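Apoptosis regulator Bcl-2 homolog (Fowlpox virus, PDB 5TZP) inhibits apoptosis of the infected host cell by sequestering and inactivating several proapoptotic Bcl-2 proteins, among them BAK1 and BAX. Local coordinates at residues Ile86-Ile91 against Asp138-Ile143. Sequence-based numbering, arbitrary orientation.
Sequences INWGRI and DYWNGI
The NWGR core of the BH1 motif in this viral Bcl-2 fold, N87 to R90 at the start of helix 88-105, sends W88 into the protein against the 3-10 turn that follows helix 115-136. The W88 indole lies against the backbone of that turn: G142 C sits 3.3 Å from W88 NE1, over one face of the ring, with I143 N beside it. Further along the same face, I143 CB stands 4.0 Å from the centroid of the six-membered ring in a CH-pi contact, only 16° off the normal. With chi1 at -152°, I143 CG1 points away from its backbone N and comes within 3.7 Å of W88 CE3. On the opposite face I91 CD1, from the same helix, sits 3.7 Å above the plane, toward the rim. Near the ring plane, Y139 O meets the rim at W88 CZ2, 3.4 Å away. W88 NE1 hydrogen-bonds to Q137 OE1, just before the turn. W140 starts out away from the helix, but its six-membered ring comes back to W88, CE3 lying 3.6 Å from W88 CZ3; the planes meet obliquely at 45°, neither stacked nor edge-to-face. W140 NE1 hydrogen-bonds to I18 O. Toward the bound BH3 peptide, R90 NE salt-bridges and N87 ND2 hydrogen-bonds to acidic peptide side chains. N87 is also the helix N-cap, its OD1 accepting from R90 N at 2.8 Å.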
loop_
_atom_site.group_PDB
_atom_site.type_symbol
_atom_site.label_atom_id
_atom_site.label_comp_id
_atom_site.label_asym_id
_atom_site.label_seq_id
_atom_site.Cartn_x
_atom_site.Cartn_y
_atom_site.Cartn_z
ATOM N N ILE A 86 5.266 11.383 -4.910
ATOM C CA ILE A 86 4.750 10.044 -5.099
ATOM C C ILE A 86 5.573 9.347 -6.190
ATOM O O ILE A 86 6.118 10.001 -7.114
ATOM C CB ILE A 86 3.252 10.070 -5.462
ATOM C CG1 ILE A 86 2.567 8.716 -5.360
ATOM C CG2 ILE A 86 3.032 10.632 -6.925
ATOM C CD1 ILE A 86 1.060 8.825 -5.355
ATOM N N ASN A 87 5.682 8.019 -6.101
ATOM C CA ASN A 87 6.174 7.159 -7.166
ATOM C C ASN A 87 5.635 5.770 -6.907
ATOM O O ASN A 87 5.051 5.518 -5.847
ATOM C CB ASN A 87 7.708 7.197 -7.336
ATOM C CG ASN A 87 8.461 6.750 -6.140
ATOM O OD1 ASN A 87 8.091 5.702 -5.556
ATOM N ND2 ASN A 87 9.565 7.404 -5.812
ATOM N N TRP A 88 5.779 4.862 -7.852
ATOM C CA TRP A 88 5.181 3.558 -7.711
ATOM C C TRP A 88 5.848 2.742 -6.625
ATOM O O TRP A 88 5.155 1.971 -5.924
ATOM C CB TRP A 88 5.169 2.777 -9.037
ATOM C CG TRP A 88 4.098 3.270 -9.913
ATOM C CD1 TRP A 88 4.269 3.987 -11.113
ATOM C CD2 TRP A 88 2.685 3.102 -9.751
ATOM N NE1 TRP A 88 3.044 4.272 -11.610
ATOM C CE2 TRP A 88 2.036 3.767 -10.825
ATOM C CE3 TRP A 88 1.900 2.487 -8.777
ATOM C CZ2 TRP A 88 0.673 3.784 -10.942
ATOM C CZ3 TRP A 88 0.529 2.540 -8.913
ATOM C CH2 TRP A 88 -0.055 3.168 -9.987
ATOM N N GLY A 89 7.149 2.860 -6.388
ATOM C CA GLY A 89 7.753 2.139 -5.274
ATOM C C GLY A 89 7.179 2.543 -3.935
ATOM O O GLY A 89 7.030 1.704 -3.051
ATOM N N ARG A 90 6.925 3.829 -3.766
ATOM C CA ARG A 90 6.310 4.358 -2.557
ATOM C C ARG A 90 4.904 3.788 -2.376
ATOM O O ARG A 90 4.494 3.419 -1.261
ATOM C CB ARG A 90 6.316 5.871 -2.513
ATOM C CG ARG A 90 7.767 6.411 -2.262
ATOM C CD ARG A 90 7.793 7.878 -2.280
ATOM N NE ARG A 90 9.158 8.390 -2.084
ATOM C CZ ARG A 90 9.419 9.461 -1.347
ATOM N NH1 ARG A 90 8.500 10.095 -0.627
ATOM N NH2 ARG A 90 10.717 9.739 -1.181
ATOM N N ILE A 91 4.116 3.807 -3.452
ATOM C CA ILE A 91 2.742 3.259 -3.424
ATOM C C ILE A 91 2.790 1.801 -3.045
ATOM O O ILE A 91 2.029 1.349 -2.179
ATOM C CB ILE A 91 2.037 3.506 -4.778
ATOM C CG1 ILE A 91 1.759 4.985 -4.939
ATOM C CG2 ILE A 91 0.733 2.700 -4.849
ATOM C CD1 ILE A 91 1.294 5.334 -6.400
ATOM N N ASP A 138 -2.355 6.397 -16.398
ATOM C CA ASP A 138 -3.444 5.466 -16.799
ATOM C C ASP A 138 -3.822 4.556 -15.629
ATOM O O ASP A 138 -3.898 3.339 -15.740
ATOM C CB ASP A 138 -3.116 4.672 -18.086
ATOM C CG ASP A 138 -4.258 3.847 -18.602
ATOM O OD1 ASP A 138 -5.467 4.174 -18.328
ATOM O OD2 ASP A 138 -3.907 2.810 -19.239
ATOM N N TYR A 139 -4.029 5.207 -14.475
ATOM C CA TYR A 139 -4.451 4.552 -13.249
ATOM C C TYR A 139 -3.385 3.526 -12.890
ATOM O O TYR A 139 -2.187 3.836 -12.806
ATOM C CB TYR A 139 -5.888 4.011 -13.406
ATOM C CG TYR A 139 -6.837 5.022 -13.948
ATOM C CD1 TYR A 139 -7.414 5.979 -13.125
ATOM C CD2 TYR A 139 -7.031 5.135 -15.282
ATOM C CE1 TYR A 139 -8.300 6.925 -13.646
ATOM C CE2 TYR A 139 -7.886 6.092 -15.798
ATOM C CZ TYR A 139 -8.485 6.984 -14.959
ATOM O OH TYR A 139 -9.353 7.896 -15.566
ATOM N N TRP A 140 -3.749 2.270 -12.671
ATOM C CA TRP A 140 -2.810 1.244 -12.218
ATOM C C TRP A 140 -1.901 0.768 -13.347
ATOM O O TRP A 140 -0.902 0.128 -13.045
ATOM C CB TRP A 140 -3.530 0.058 -11.550
ATOM C CG TRP A 140 -4.296 0.466 -10.341
ATOM C CD1 TRP A 140 -5.618 0.756 -10.309
ATOM C CD2 TRP A 140 -3.743 0.653 -9.063
ATOM N NE1 TRP A 140 -5.928 1.109 -8.987
ATOM C CE2 TRP A 140 -4.795 1.065 -8.229
ATOM C CE3 TRP A 140 -2.465 0.502 -8.525
ATOM C CZ2 TRP A 140 -4.594 1.307 -6.848
ATOM C CZ3 TRP A 140 -2.271 0.696 -7.186
ATOM C CH2 TRP A 140 -3.324 1.159 -6.363
ATOM N N ASN A 141 -2.165 1.145 -14.604
ATOM C CA ASN A 141 -1.305 0.684 -15.686
ATOM C C ASN A 141 0.139 1.047 -15.422
ATOM O O ASN A 141 1.056 0.308 -15.830
ATOM C CB ASN A 141 -1.812 1.269 -17.022
ATOM C CG ASN A 141 -1.199 0.563 -18.165
ATOM O OD1 ASN A 141 -0.204 1.061 -18.772
ATOM N ND2 ASN A 141 -1.741 -0.550 -18.490
ATOM N N GLY A 142 0.396 2.201 -14.789
ATOM C CA GLY A 142 1.775 2.622 -14.603
ATOM C C GLY A 142 2.597 1.708 -13.712
ATOM O O GLY A 142 3.832 1.728 -13.807
ATOM N N ILE A 143 1.929 0.863 -12.914
ATOM C CA ILE A 143 2.636 -0.075 -12.054
ATOM C C ILE A 143 3.304 -1.172 -12.861
ATOM O O ILE A 143 4.163 -1.893 -12.351
ATOM C CB ILE A 143 1.715 -0.662 -11.000
ATOM C CG1 ILE A 143 2.537 -1.052 -9.763
ATOM C CG2 ILE A 143 0.953 -1.870 -11.537
ATOM C CD1 ILE A 143 1.614 -1.493 -8.568
#